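Local coordinates for uncharacterized protein (Thermus thermophilus HB8, PDB 4WVC), which probably hydrolyses mannosylglycerate to mannose and glycerate, and glucosylglycerate to glucose and glycerate, as a glycoside hydrolase of family 63, at residues 27-32 / 79-84; 69-74 / 97-102; 165-170 / 297-302; 198-203 / 346-351. All coordinates share one frame; numbering follows the deposited sequence.

Overall arrangement
All four contacts are mainly buried and meet the same bound glycerate, approaching it from different loops. Contacts 1 and 2 adjoin: strands 31-32 and 72-73 pair in one small antiparallel sheet, and W32 packs on I72. Contact 1 is an aromatic cluster without direct hydrogen bonds between its segments, whereas contact 2 is held by backbone and hydroxyl bonds. Contacts 3 and 4, centres about 12 Å apart, are joined through N166, which bonds to W350 and R351. Contact 3 is small and apolar, with one bridging water; contact 4 is rich in arginine and runs from the ligand carboxylate to R200 at the exposed surface. Y28 of contact 1 reaches R198 and Y349 of contact 4 by hydrogen bonds.

Contact 1: 27-32 / 79-84; sequences LYPYQW and RDYFPG. With DGY ((2R)-2,3-dihydroxypropanoic acid), chain E.
Y81 is the hub of an aromatic cluster with Y30 and W32. The indole comes edge-on to one face of the Y81 ring, a T-shaped pair with planes at 78° and CH2 lying over that face toward its rim. On W32 the neighbouring atom CZ2 lies 3.6 Å from CE1 of Y81. Y30 reaches the root of the same side chain, its CE2 3.5 Å from CB of Y81, with the two rings almost perpendicular but obliquely placed. P29 packs against the same root, its CD 3.6 Å from CB of Y81. Y28 is more distant, its CD1 edge 4.2 Å from CE1 of Y81.

No direct hydrogen bond joins the segments. Water 1 links the backbones instead, donating to L27 O and, at 2.8 Å, to D80 O.

The polar ends of two cluster rings turn to the glycerate. With CG of Y81 anti to the backbone N (chi1 -177°), the ring is carried past P29 and Y30 to the edge of W32, and its OH donates to carboxylate atom O2 of the ligand at 2.5 Å. W32 NE1 gives a nearly straight bond to ligand hydroxyl O4 (3.0 Å, 166°). Y28 places CE1 3.8 Å from ligand C1, while its own hydroxyl bonds to E393, the probable proton acceptor, and to R198 and Y349.

The cluster therefore pairs apolar ring contacts with pocket-facing donors: Y81 and W32 brace each other while gripping opposite ends of the glycerate, its carboxylate and its terminal hydroxyl, consistent with a pocket selective for the glycerate group.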
# COMPACT_ATOMS: atom_id res chain seq x y z
N LEU A 27 10.54 -42.47 0.32
CA LEU A 27 9.91 -41.63 -0.69
C LEU A 27 10.78 -40.40 -1.01
O LEU A 27 11.04 -40.10 -2.17
CB LEU A 27 8.52 -41.18 -0.21
CG LEU A 27 7.70 -40.21 -1.10
CD1 LEU A 27 7.46 -40.73 -2.54
CD2 LEU A 27 6.38 -39.90 -0.43
N TYR A 28 11.26 -39.73 0.04
CA TYR A 28 12.04 -38.50 -0.09
C TYR A 28 13.30 -38.61 0.77
O TYR A 28 13.39 -37.99 1.84
CB TYR A 28 11.21 -37.31 0.38
CG TYR A 28 9.94 -37.04 -0.41
CD1 TYR A 28 9.97 -36.86 -1.80
CD2 TYR A 28 8.72 -36.92 0.24
CE1 TYR A 28 8.80 -36.61 -2.51
CE2 TYR A 28 7.56 -36.65 -0.46
CZ TYR A 28 7.60 -36.50 -1.83
OH TYR A 28 6.43 -36.21 -2.49
N PRO A 29 14.28 -39.40 0.31
CA PRO A 29 15.45 -39.74 1.13
C PRO A 29 16.59 -38.71 1.09
O PRO A 29 17.76 -39.10 1.18
CB PRO A 29 15.93 -41.05 0.48
CG PRO A 29 15.62 -40.86 -0.97
CD PRO A 29 14.37 -39.99 -1.04
N TYR A 30 16.27 -37.42 0.94
CA TYR A 30 17.27 -36.37 0.73
C TYR A 30 16.81 -35.10 1.45
O TYR A 30 15.72 -35.06 2.01
CB TYR A 30 17.44 -36.09 -0.77
CG TYR A 30 17.88 -37.26 -1.66
CD1 TYR A 30 19.10 -37.90 -1.46
CD2 TYR A 30 17.09 -37.68 -2.73
CE1 TYR A 30 19.50 -38.96 -2.28
CE2 TYR A 30 17.49 -38.73 -3.56
CZ TYR A 30 18.69 -39.37 -3.33
OH TYR A 30 19.09 -40.41 -4.17
N GLN A 31 17.61 -34.04 1.42
CA GLN A 31 17.14 -32.76 1.96
C GLN A 31 16.40 -31.94 0.90
O GLN A 31 16.96 -31.67 -0.15
CB GLN A 31 18.30 -31.92 2.51
CG GLN A 31 17.82 -30.70 3.27
CD GLN A 31 18.95 -29.99 3.95
OE1 GLN A 31 20.09 -30.10 3.55
NE2 GLN A 31 18.63 -29.25 5.02
N TRP A 32 15.17 -31.54 1.19
CA TRP A 32 14.40 -30.62 0.35
C TRP A 32 14.42 -29.20 0.93
O TRP A 32 14.46 -29.00 2.17
CB TRP A 32 12.97 -31.11 0.14
CG TRP A 32 12.73 -31.88 -1.11
CD1 TRP A 32 12.12 -31.42 -2.25
CD2 TRP A 32 13.08 -33.23 -1.36
NE1 TRP A 32 12.08 -32.42 -3.20
CE2 TRP A 32 12.66 -33.54 -2.67
CE3 TRP A 32 13.72 -34.23 -0.60
CZ2 TRP A 32 12.85 -34.80 -3.24
CZ3 TRP A 32 13.90 -35.48 -1.17
CH2 TRP A 32 13.47 -35.75 -2.47
N ARG A 79 18.69 -45.62 -3.85
CA ARG A 79 17.99 -46.07 -5.06
C ARG A 79 16.49 -45.80 -4.98
O ARG A 79 15.74 -46.06 -5.92
CB ARG A 79 18.22 -47.56 -5.31
CG ARG A 79 19.65 -47.92 -5.74
CD ARG A 79 19.85 -47.85 -7.25
NE ARG A 79 21.27 -48.00 -7.59
CZ ARG A 79 21.94 -49.16 -7.64
NH1 ARG A 79 21.33 -50.31 -7.38
NH2 ARG A 79 23.23 -49.17 -7.93
N ASP A 80 16.06 -45.26 -3.85
CA ASP A 80 14.65 -45.12 -3.55
C ASP A 80 13.99 -43.93 -4.28
O ASP A 80 12.78 -43.83 -4.32
CB ASP A 80 14.45 -44.96 -2.02
CG ASP A 80 14.67 -46.27 -1.24
OD1 ASP A 80 14.30 -47.35 -1.73
OD2 ASP A 80 15.18 -46.20 -0.10
N TYR A 81 14.80 -43.02 -4.82
CA TYR A 81 14.27 -41.80 -5.42
C TYR A 81 14.74 -41.59 -6.85
O TYR A 81 15.93 -41.72 -7.14
CB TYR A 81 14.64 -40.57 -4.58
CG TYR A 81 14.05 -39.29 -5.13
CD1 TYR A 81 12.76 -38.90 -4.79
CD2 TYR A 81 14.78 -38.49 -6.03
CE1 TYR A 81 12.21 -37.74 -5.30
CE2 TYR A 81 14.23 -37.32 -6.55
CZ TYR A 81 12.95 -36.96 -6.19
OH TYR A 81 12.39 -35.82 -6.69
N PHE A 82 13.80 -41.22 -7.70
CA PHE A 82 14.09 -40.77 -9.06
C PHE A 82 13.33 -39.45 -9.37
O PHE A 82 12.12 -39.37 -9.12
CB PHE A 82 13.71 -41.89 -10.03
CG PHE A 82 13.87 -41.52 -11.47
CD1 PHE A 82 12.88 -40.80 -12.11
CD2 PHE A 82 14.99 -41.91 -12.18
CE1 PHE A 82 13.01 -40.46 -13.43
CE2 PHE A 82 15.14 -41.56 -13.51
CZ PHE A 82 14.15 -40.81 -14.13
N PRO A 83 14.03 -38.44 -9.95
CA PRO A 83 15.41 -38.51 -10.47
C PRO A 83 16.45 -38.12 -9.44
O PRO A 83 16.36 -37.04 -8.86
CB PRO A 83 15.40 -37.55 -11.67
CG PRO A 83 14.12 -36.79 -11.60
CD PRO A 83 13.41 -37.16 -10.32
N GLY A 84 17.42 -39.00 -9.21
CA GLY A 84 18.50 -38.77 -8.23
C GLY A 84 19.72 -38.08 -8.82
O GLY A 84 19.71 -37.71 -10.00
C1 DGY E . 8.96 -35.25 -6.01
O1 DGY E . 7.73 -35.56 -6.04
O2 DGY E . 9.88 -35.94 -6.50
C2 DGY E . 9.37 -33.97 -5.35
O3 DGY E . 8.21 -33.16 -5.14
C3 DGY E . 10.39 -33.24 -6.22
O4 DGY E . 10.57 -31.89 -5.77
O HOH W 1 10.92 -41.80 -4.03

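Contact 2: 69-74 / 97-102. With DGY ((2R)-2,3-dihydroxypropanoic acid), chain E.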
# COMPACT_ATOMS: atom_id res chain seq x y z
N LEU A 69 20.03 -21.61 -4.17
CA LEU A 69 19.69 -22.66 -3.23
C LEU A 69 18.83 -23.64 -4.02
O LEU A 69 17.75 -23.26 -4.48
CB LEU A 69 18.96 -22.10 -2.00
CG LEU A 69 18.96 -22.88 -0.68
CD1 LEU A 69 20.37 -23.15 -0.13
CD2 LEU A 69 18.16 -22.11 0.35
N PRO A 70 19.31 -24.89 -4.20
CA PRO A 70 18.63 -25.89 -5.00
C PRO A 70 17.54 -26.58 -4.20
O PRO A 70 17.56 -26.53 -2.98
CB PRO A 70 19.75 -26.91 -5.30
CG PRO A 70 20.56 -26.90 -4.05
CD PRO A 70 20.51 -25.46 -3.54
N HIS A 71 16.64 -27.27 -4.89
CA HIS A 71 15.48 -27.84 -4.21
C HIS A 71 15.76 -29.14 -3.47
O HIS A 71 15.05 -29.47 -2.53
CB HIS A 71 14.26 -27.91 -5.16
CG HIS A 71 14.12 -29.18 -5.92
ND1 HIS A 71 15.12 -29.71 -6.70
CD2 HIS A 71 13.05 -30.00 -6.07
CE1 HIS A 71 14.69 -30.81 -7.27
NE2 HIS A 71 13.43 -31.01 -6.92
N ILE A 72 16.79 -29.87 -3.91
CA ILE A 72 17.22 -31.08 -3.23
C ILE A 72 18.72 -31.05 -3.05
O ILE A 72 19.47 -30.78 -4.01
CB ILE A 72 16.90 -32.37 -4.04
CG1 ILE A 72 15.41 -32.50 -4.34
CG2 ILE A 72 17.38 -33.60 -3.28
CD1 ILE A 72 15.08 -33.47 -5.46
N VAL A 73 19.16 -31.32 -1.82
CA VAL A 73 20.56 -31.63 -1.54
C VAL A 73 20.66 -33.14 -1.41
O VAL A 73 20.12 -33.72 -0.47
CB VAL A 73 21.07 -30.96 -0.26
CG1 VAL A 73 22.54 -31.28 -0.06
CG2 VAL A 73 20.88 -29.45 -0.35
N PHE A 74 21.34 -33.76 -2.37
CA PHE A 74 21.46 -35.22 -2.42
C PHE A 74 22.54 -35.75 -1.47
O PHE A 74 23.56 -36.24 -1.92
CB PHE A 74 21.78 -35.65 -3.85
CG PHE A 74 20.72 -35.32 -4.86
CD1 PHE A 74 19.45 -35.88 -4.77
CD2 PHE A 74 21.00 -34.48 -5.94
CE1 PHE A 74 18.48 -35.59 -5.73
CE2 PHE A 74 20.04 -34.20 -6.90
CZ PHE A 74 18.77 -34.75 -6.79
N ALA A 97 26.20 -33.75 -4.18
CA ALA A 97 25.42 -33.37 -5.37
C ALA A 97 24.11 -32.67 -5.01
O ALA A 97 23.58 -32.87 -3.93
CB ALA A 97 25.14 -34.59 -6.23
N THR A 98 23.60 -31.85 -5.93
CA THR A 98 22.32 -31.15 -5.75
C THR A 98 21.53 -31.16 -7.04
O THR A 98 22.06 -31.50 -8.10
CB THR A 98 22.52 -29.69 -5.28
OG1 THR A 98 23.04 -28.91 -6.35
CG2 THR A 98 23.49 -29.62 -4.10
N SER A 99 20.26 -30.79 -6.96
CA SER A 99 19.48 -30.56 -8.17
C SER A 99 19.89 -29.22 -8.78
O SER A 99 20.65 -28.48 -8.19
CB SER A 99 18.00 -30.53 -7.84
OG SER A 99 17.71 -29.44 -6.99
N GLY A 100 19.38 -28.93 -9.97
CA GLY A 100 19.73 -27.73 -10.70
C GLY A 100 18.63 -26.69 -10.68
O GLY A 100 18.72 -25.70 -11.41
N ILE A 101 17.59 -26.90 -9.87
CA ILE A 101 16.45 -25.96 -9.80
C ILE A 101 16.21 -25.55 -8.35
O ILE A 101 16.78 -26.17 -7.44
CB ILE A 101 15.16 -26.57 -10.36
CG1 ILE A 101 14.89 -27.92 -9.69
CG2 ILE A 101 15.26 -26.76 -11.88
CD1 ILE A 101 13.47 -28.39 -9.90
N THR A 102 15.36 -24.54 -8.14
CA THR A 102 15.14 -24.00 -6.79
C THR A 102 13.71 -24.33 -6.31
O THR A 102 13.01 -25.12 -6.93
CB THR A 102 15.48 -22.50 -6.70
OG1 THR A 102 15.45 -22.07 -5.35
CG2 THR A 102 14.50 -21.62 -7.49
C1 DGY E . 8.96 -35.25 -6.01
O1 DGY E . 7.73 -35.56 -6.04
O2 DGY E . 9.88 -35.94 -6.50
C2 DGY E . 9.37 -33.97 -5.35
O3 DGY E . 8.21 -33.16 -5.14
C3 DGY E . 10.39 -33.24 -6.22
O4 DGY E . 10.57 -31.89 -5.77
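Strand 72-73 is flanked here by the loop that leads to helix 107-117, and a single beta bridge, V73 with T98, joins the two. Around it S99 N donates to I72 O (3.1 Å, 161°) and F74 N to A97 O. The F74 ring packs obliquely on the loop backbone, its CE2 3.4 Å from atom C of T98.

H71 carries the side-chain part of the contact. Its ND1 and the hydroxyl OG of S99 share a short hydrogen bond of 2.6 Å, and OG, placed between backbone N and carbonyl carbon by chi1 of 64°, also takes a weak bond from H71 N. The main acceptor for H71 N is I101 O at 2.8 Å. I101 runs alongside the histidine and sets CD1 over one face of the imidazole in a CH-pi contact, 3.8 Å from the centroid, while I72 CG1 covers the opposite face. The ring is thus clamped between two isoleucines and tied at one edge by S99. Strand 72-73 also pairs with strand 31-32, so 97-102 adds one bridged pair to the other edge of strand 72-73, and H71 meets the substrate-binding W32 with planes at about 80°. Another edge of the imidazole faces the glycerate, CD2 lying 3.1 Å from ligand O4.

Beyond the histidine, T102 OG1 donates to L69 O at 2.7 Å, nearly along the C=O axis, and P70 CG packs 3.6 Å from CB of T98.

Contact 3: 165-170 / 297-302. With DGY ((2R)-2,3-dihydroxypropanoic acid), chain E.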
# COMPACT_ATOMS: atom_id res chain seq x y z
N ASP A 165 3.77 -29.75 -7.61
CA ASP A 165 4.31 -30.32 -8.83
C ASP A 165 3.32 -30.54 -9.94
O ASP A 165 3.63 -30.25 -11.10
CB ASP A 165 4.97 -31.67 -8.53
CG ASP A 165 5.97 -31.61 -7.40
OD1 ASP A 165 6.12 -30.53 -6.77
OD2 ASP A 165 6.58 -32.67 -7.14
N ASN A 166 2.15 -31.09 -9.62
CA ASN A 166 1.16 -31.38 -10.65
C ASN A 166 -0.08 -30.50 -10.54
O ASN A 166 -1.20 -30.91 -10.89
CB ASN A 166 0.80 -32.87 -10.68
CG ASN A 166 0.01 -33.31 -9.47
OD1 ASN A 166 0.08 -32.69 -8.42
ND2 ASN A 166 -0.75 -34.39 -9.62
N SER A 167 0.11 -29.27 -10.07
CA SER A 167 -1.00 -28.32 -9.97
C SER A 167 -1.68 -28.17 -11.32
O SER A 167 -1.00 -28.07 -12.35
CB SER A 167 -0.53 -26.94 -9.49
OG SER A 167 -1.60 -26.02 -9.53
N PRO A 168 -3.01 -28.16 -11.34
CA PRO A 168 -3.63 -28.02 -12.66
C PRO A 168 -3.27 -26.71 -13.38
O PRO A 168 -3.39 -26.66 -14.59
CB PRO A 168 -5.13 -28.11 -12.36
CG PRO A 168 -5.20 -28.88 -11.07
CD PRO A 168 -4.00 -28.43 -10.29
N ALA A 169 -2.80 -25.68 -12.67
CA ALA A 169 -2.32 -24.45 -13.33
C ALA A 169 -1.19 -24.72 -14.35
O ALA A 169 -1.11 -24.03 -15.36
CB ALA A 169 -1.87 -23.42 -12.30
N TRP A 170 -0.35 -25.72 -14.08
CA TRP A 170 0.76 -26.06 -14.97
C TRP A 170 0.39 -26.92 -16.18
O TRP A 170 1.22 -27.05 -17.09
CB TRP A 170 1.90 -26.75 -14.22
CG TRP A 170 2.22 -26.22 -12.82
CD1 TRP A 170 2.64 -26.95 -11.77
CD2 TRP A 170 2.12 -24.86 -12.35
NE1 TRP A 170 2.82 -26.16 -10.67
CE2 TRP A 170 2.52 -24.87 -11.00
CE3 TRP A 170 1.73 -23.63 -12.92
CZ2 TRP A 170 2.54 -23.71 -10.21
CZ3 TRP A 170 1.76 -22.48 -12.13
CH2 TRP A 170 2.16 -22.53 -10.80
N VAL A 297 -6.84 -20.63 -13.46
CA VAL A 297 -7.06 -21.83 -12.65
C VAL A 297 -6.87 -21.42 -11.20
O VAL A 297 -5.78 -20.98 -10.81
CB VAL A 297 -6.07 -22.98 -13.01
CG1 VAL A 297 -6.27 -24.20 -12.12
CG2 VAL A 297 -6.21 -23.39 -14.46
N LYS A 298 -7.94 -21.54 -10.41
CA LYS A 298 -7.93 -21.17 -9.00
C LYS A 298 -7.39 -22.33 -8.16
O LYS A 298 -8.08 -23.33 -7.96
CB LYS A 298 -9.35 -20.84 -8.50
CG LYS A 298 -10.16 -19.77 -9.25
CD LYS A 298 -11.58 -19.82 -8.71
CE LYS A 298 -12.49 -18.73 -9.20
NZ LYS A 298 -12.80 -18.87 -10.65
N THR A 299 -6.15 -22.20 -7.69
CA THR A 299 -5.53 -23.16 -6.81
C THR A 299 -5.29 -22.50 -5.48
O THR A 299 -5.48 -21.30 -5.34
CB THR A 299 -4.18 -23.67 -7.35
OG1 THR A 299 -3.18 -22.66 -7.25
CG2 THR A 299 -4.32 -24.10 -8.79
N SER A 300 -4.84 -23.27 -4.51
CA SER A 300 -4.66 -22.73 -3.18
C SER A 300 -3.43 -21.84 -3.07
O SER A 300 -3.26 -21.16 -2.07
CB SER A 300 -4.58 -23.85 -2.17
OG SER A 300 -3.43 -24.68 -2.40
N ALA A 301 -2.56 -21.86 -4.08
CA ALA A 301 -1.46 -20.91 -4.16
C ALA A 301 -1.97 -19.46 -4.33
O ALA A 301 -1.33 -18.50 -3.88
CB ALA A 301 -0.48 -21.29 -5.27
N GLY A 302 -3.13 -19.32 -4.94
CA GLY A 302 -3.79 -18.03 -5.12
C GLY A 302 -4.25 -17.36 -3.84
O GLY A 302 -4.64 -16.21 -3.88
C1 DGY E . 8.96 -35.25 -6.01
O1 DGY E . 7.73 -35.56 -6.04
O2 DGY E . 9.88 -35.94 -6.50
C2 DGY E . 9.37 -33.97 -5.35
O3 DGY E . 8.21 -33.16 -5.14
C3 DGY E . 10.39 -33.24 -6.22
O4 DGY E . 10.57 -31.89 -5.77
O HOH W 2 -0.79 -23.18 -8.48
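V297 and T299 make van der Waals contact with the turn at S167, P168 and A169. V297 lays CG1 3.8 Å from the backbone N of A169 and 4.1 Å from CB of P168; its CB is 4.3 Å from CB of A169. T299 adds its own methyl, CG2, which lies 3.4 Å from the hydroxyl OG of S167.

Polar contact is indirect. Water 2 sits between S167 OG, at 3.1 Å, and T299 OG1, at 2.7 Å. The threonine is turned (chi1 73°) to send OG1 to this water and CG2 to the serine, so one side chain serves both kinds of contact. Each hydroxyl also takes a weak bond from a backbone N two residues on: A169 N to S167 OG, and A301 N to T299 OG1.

At the far end of 165-170, D165 leaves the interface for the active site, where its OD2 accepts a hydrogen bond of 2.6 Å from hydroxyl O3 of the glycerate and is also hydrogen-bonded to Y349 OH. It is the probable proton donor.

A small, mostly van der Waals seam with one water bridge thus joins the loop after strand 293-294 to the chain that carries D165, its interactions separate from those holding the ligand.

Contact 4: 198-203 / 346-351. With DGY ((2R)-2,3-dihydroxypropanoic acid), chain E.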
# COMPACT_ATOMS: atom_id res chain seq x y z
N ARG A 198 -0.18 -39.84 -7.10
CA ARG A 198 1.02 -39.19 -7.62
C ARG A 198 0.80 -38.64 -9.02
O ARG A 198 -0.25 -38.87 -9.62
CB ARG A 198 2.13 -40.23 -7.68
CG ARG A 198 2.52 -40.79 -6.33
CD ARG A 198 3.23 -39.75 -5.49
NE ARG A 198 4.39 -39.19 -6.18
CZ ARG A 198 5.15 -38.19 -5.72
NH1 ARG A 198 4.91 -37.64 -4.56
NH2 ARG A 198 6.20 -37.78 -6.44
N PRO A 199 1.77 -37.91 -9.57
CA PRO A 199 1.56 -37.44 -10.95
C PRO A 199 1.56 -38.57 -11.99
O PRO A 199 2.16 -39.61 -11.79
CB PRO A 199 2.74 -36.49 -11.19
CG PRO A 199 3.21 -36.11 -9.83
CD PRO A 199 2.98 -37.32 -8.98
N ARG A 200 0.86 -38.34 -13.09
CA ARG A 200 0.74 -39.31 -14.15
C ARG A 200 2.02 -39.31 -14.96
O ARG A 200 2.84 -38.41 -14.83
CB ARG A 200 -0.46 -38.96 -15.01
CG ARG A 200 -1.77 -39.03 -14.25
CD ARG A 200 -2.95 -38.69 -15.12
NE ARG A 200 -4.21 -39.09 -14.46
CZ ARG A 200 -5.36 -38.42 -14.52
NH1 ARG A 200 -5.43 -37.26 -15.18
NH2 ARG A 200 -6.43 -38.90 -13.90
N LYS A 201 2.19 -40.32 -15.81
CA LYS A 201 3.45 -40.48 -16.53
C LYS A 201 3.67 -39.33 -17.51
O LYS A 201 4.79 -38.85 -17.63
CB LYS A 201 3.44 -41.82 -17.29
CG LYS A 201 4.73 -42.23 -18.02
CD LYS A 201 4.60 -43.53 -18.82
CE LYS A 201 3.60 -43.45 -19.96
NZ LYS A 201 3.97 -42.44 -21.00
N GLU A 202 2.59 -38.87 -18.16
CA GLU A 202 2.66 -37.72 -19.05
C GLU A 202 3.31 -36.54 -18.34
O GLU A 202 4.06 -35.79 -18.93
CB GLU A 202 1.28 -37.28 -19.54
CG GLU A 202 0.76 -38.03 -20.75
CD GLU A 202 -0.43 -37.35 -21.42
OE1 GLU A 202 -0.39 -36.10 -21.60
OE2 GLU A 202 -1.40 -38.06 -21.81
N ASP A 203 2.99 -36.40 -17.06
CA ASP A 203 3.61 -35.38 -16.24
C ASP A 203 5.09 -35.65 -16.07
O ASP A 203 5.91 -34.78 -16.40
CB ASP A 203 2.93 -35.29 -14.87
CG ASP A 203 1.46 -34.93 -14.97
OD1 ASP A 203 1.13 -33.95 -15.66
OD2 ASP A 203 0.64 -35.63 -14.35
N PRO A 346 -9.56 -35.58 -5.76
CA PRO A 346 -9.45 -35.41 -4.31
C PRO A 346 -8.30 -36.18 -3.64
O PRO A 346 -8.04 -35.94 -2.48
CB PRO A 346 -10.81 -35.91 -3.79
CG PRO A 346 -11.36 -36.78 -4.89
CD PRO A 346 -10.84 -36.19 -6.16
N GLY A 347 -7.66 -37.11 -4.36
CA GLY A 347 -6.51 -37.87 -3.86
C GLY A 347 -5.17 -37.62 -4.55
O GLY A 347 -4.15 -38.06 -4.03
N ARG A 348 -5.16 -36.92 -5.69
CA ARG A 348 -3.95 -36.83 -6.55
C ARG A 348 -3.09 -35.54 -6.36
O ARG A 348 -3.08 -34.64 -7.23
CB ARG A 348 -4.33 -36.99 -8.02
CG ARG A 348 -3.14 -37.31 -8.94
CD ARG A 348 -3.55 -37.36 -10.41
NE ARG A 348 -4.31 -38.58 -10.76
CZ ARG A 348 -3.78 -39.80 -10.92
NH1 ARG A 348 -2.49 -40.03 -10.76
NH2 ARG A 348 -4.56 -40.81 -11.26
N TYR A 349 -2.38 -35.52 -5.23
CA TYR A 349 -1.23 -34.63 -4.99
C TYR A 349 -1.59 -33.14 -4.80
O TYR A 349 -2.05 -32.76 -3.73
CB TYR A 349 -0.18 -34.86 -6.10
CG TYR A 349 1.28 -34.69 -5.73
CD1 TYR A 349 1.72 -34.81 -4.42
CD2 TYR A 349 2.25 -34.51 -6.73
CE1 TYR A 349 3.05 -34.71 -4.09
CE2 TYR A 349 3.60 -34.41 -6.40
CZ TYR A 349 4.00 -34.52 -5.06
OH TYR A 349 5.33 -34.41 -4.66
N TRP A 350 -1.38 -32.31 -5.82
CA TRP A 350 -1.69 -30.87 -5.73
C TRP A 350 -2.91 -30.51 -6.60
O TRP A 350 -3.14 -29.35 -6.93
CB TRP A 350 -0.47 -30.04 -6.12
CG TRP A 350 0.63 -30.10 -5.12
CD1 TRP A 350 1.71 -30.89 -5.16
CD2 TRP A 350 0.75 -29.29 -3.96
NE1 TRP A 350 2.52 -30.66 -4.07
CE2 TRP A 350 1.95 -29.69 -3.31
CE3 TRP A 350 -0.03 -28.28 -3.39
CZ2 TRP A 350 2.38 -29.11 -2.12
CZ3 TRP A 350 0.40 -27.70 -2.20
CH2 TRP A 350 1.60 -28.13 -1.58
N ARG A 351 -3.70 -31.51 -6.96
CA ARG A 351 -4.90 -31.29 -7.76
C ARG A 351 -6.19 -31.42 -6.92
O ARG A 351 -7.27 -31.71 -7.47
CB ARG A 351 -4.92 -32.24 -8.97
CG ARG A 351 -3.65 -32.20 -9.80
CD ARG A 351 -3.59 -33.27 -10.90
NE ARG A 351 -4.42 -32.91 -12.05
CZ ARG A 351 -4.05 -32.11 -13.05
NH1 ARG A 351 -2.86 -31.54 -13.07
NH2 ARG A 351 -4.90 -31.85 -14.02
C1 DGY E . 8.96 -35.25 -6.01
O1 DGY E . 7.73 -35.56 -6.04
O2 DGY E . 9.88 -35.94 -6.50
C2 DGY E . 9.37 -33.97 -5.35
O3 DGY E . 8.21 -33.16 -5.14
C3 DGY E . 10.39 -33.24 -6.22
O4 DGY E . 10.57 -31.89 -5.77
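R198 tilts its guanidinium over the Y349 ring in an off-centre cation-pi contact, CZ 4.4 Å from the centroid and the planes 48° apart. NH1 comes closest, 3.3 Å from CZ of Y349. The arginine chain is bent at both chi2 (-70°) and chi3, which curls its end back toward Y349 although CB points away. P199 packs against the same ring, its CG 3.6 Å from CD2 of Y349.

R198 and Y349 meet at one carboxylate oxygen of the glycerate. R198 NH2 donates to ligand O1 at 2.7 Å in an almost straight bond (162°), with the ligand at the guanidinium edge, and the hydroxyl of Y349 lies 3.0 Å from that oxygen. Second-shell partners fix the arginine: D189 forms a salt bridge to NE, and Y204 bonds to NH2.

Farther out, R348 reaches back across the contact. Its NH1 donates to the backbone oxygen of R198 (2.8 Å), which lies close to the guanidinium plane. R200 crosses R348 at about a right angle and sets NE over one face of its guanidinium, 3.6 Å from CZ of R348. These like charges are bridged by E345, which makes salt bridges to both. Y349 and R348 belong to a type II' turn, 348-351.

The contact thus has two charged centres: toward the pocket, R198 and Y349 provide a site suited to the glycerate carboxylate, and toward the surface, E345 probably offsets the charge of the paired arginines while R348 holds the backbone of R198.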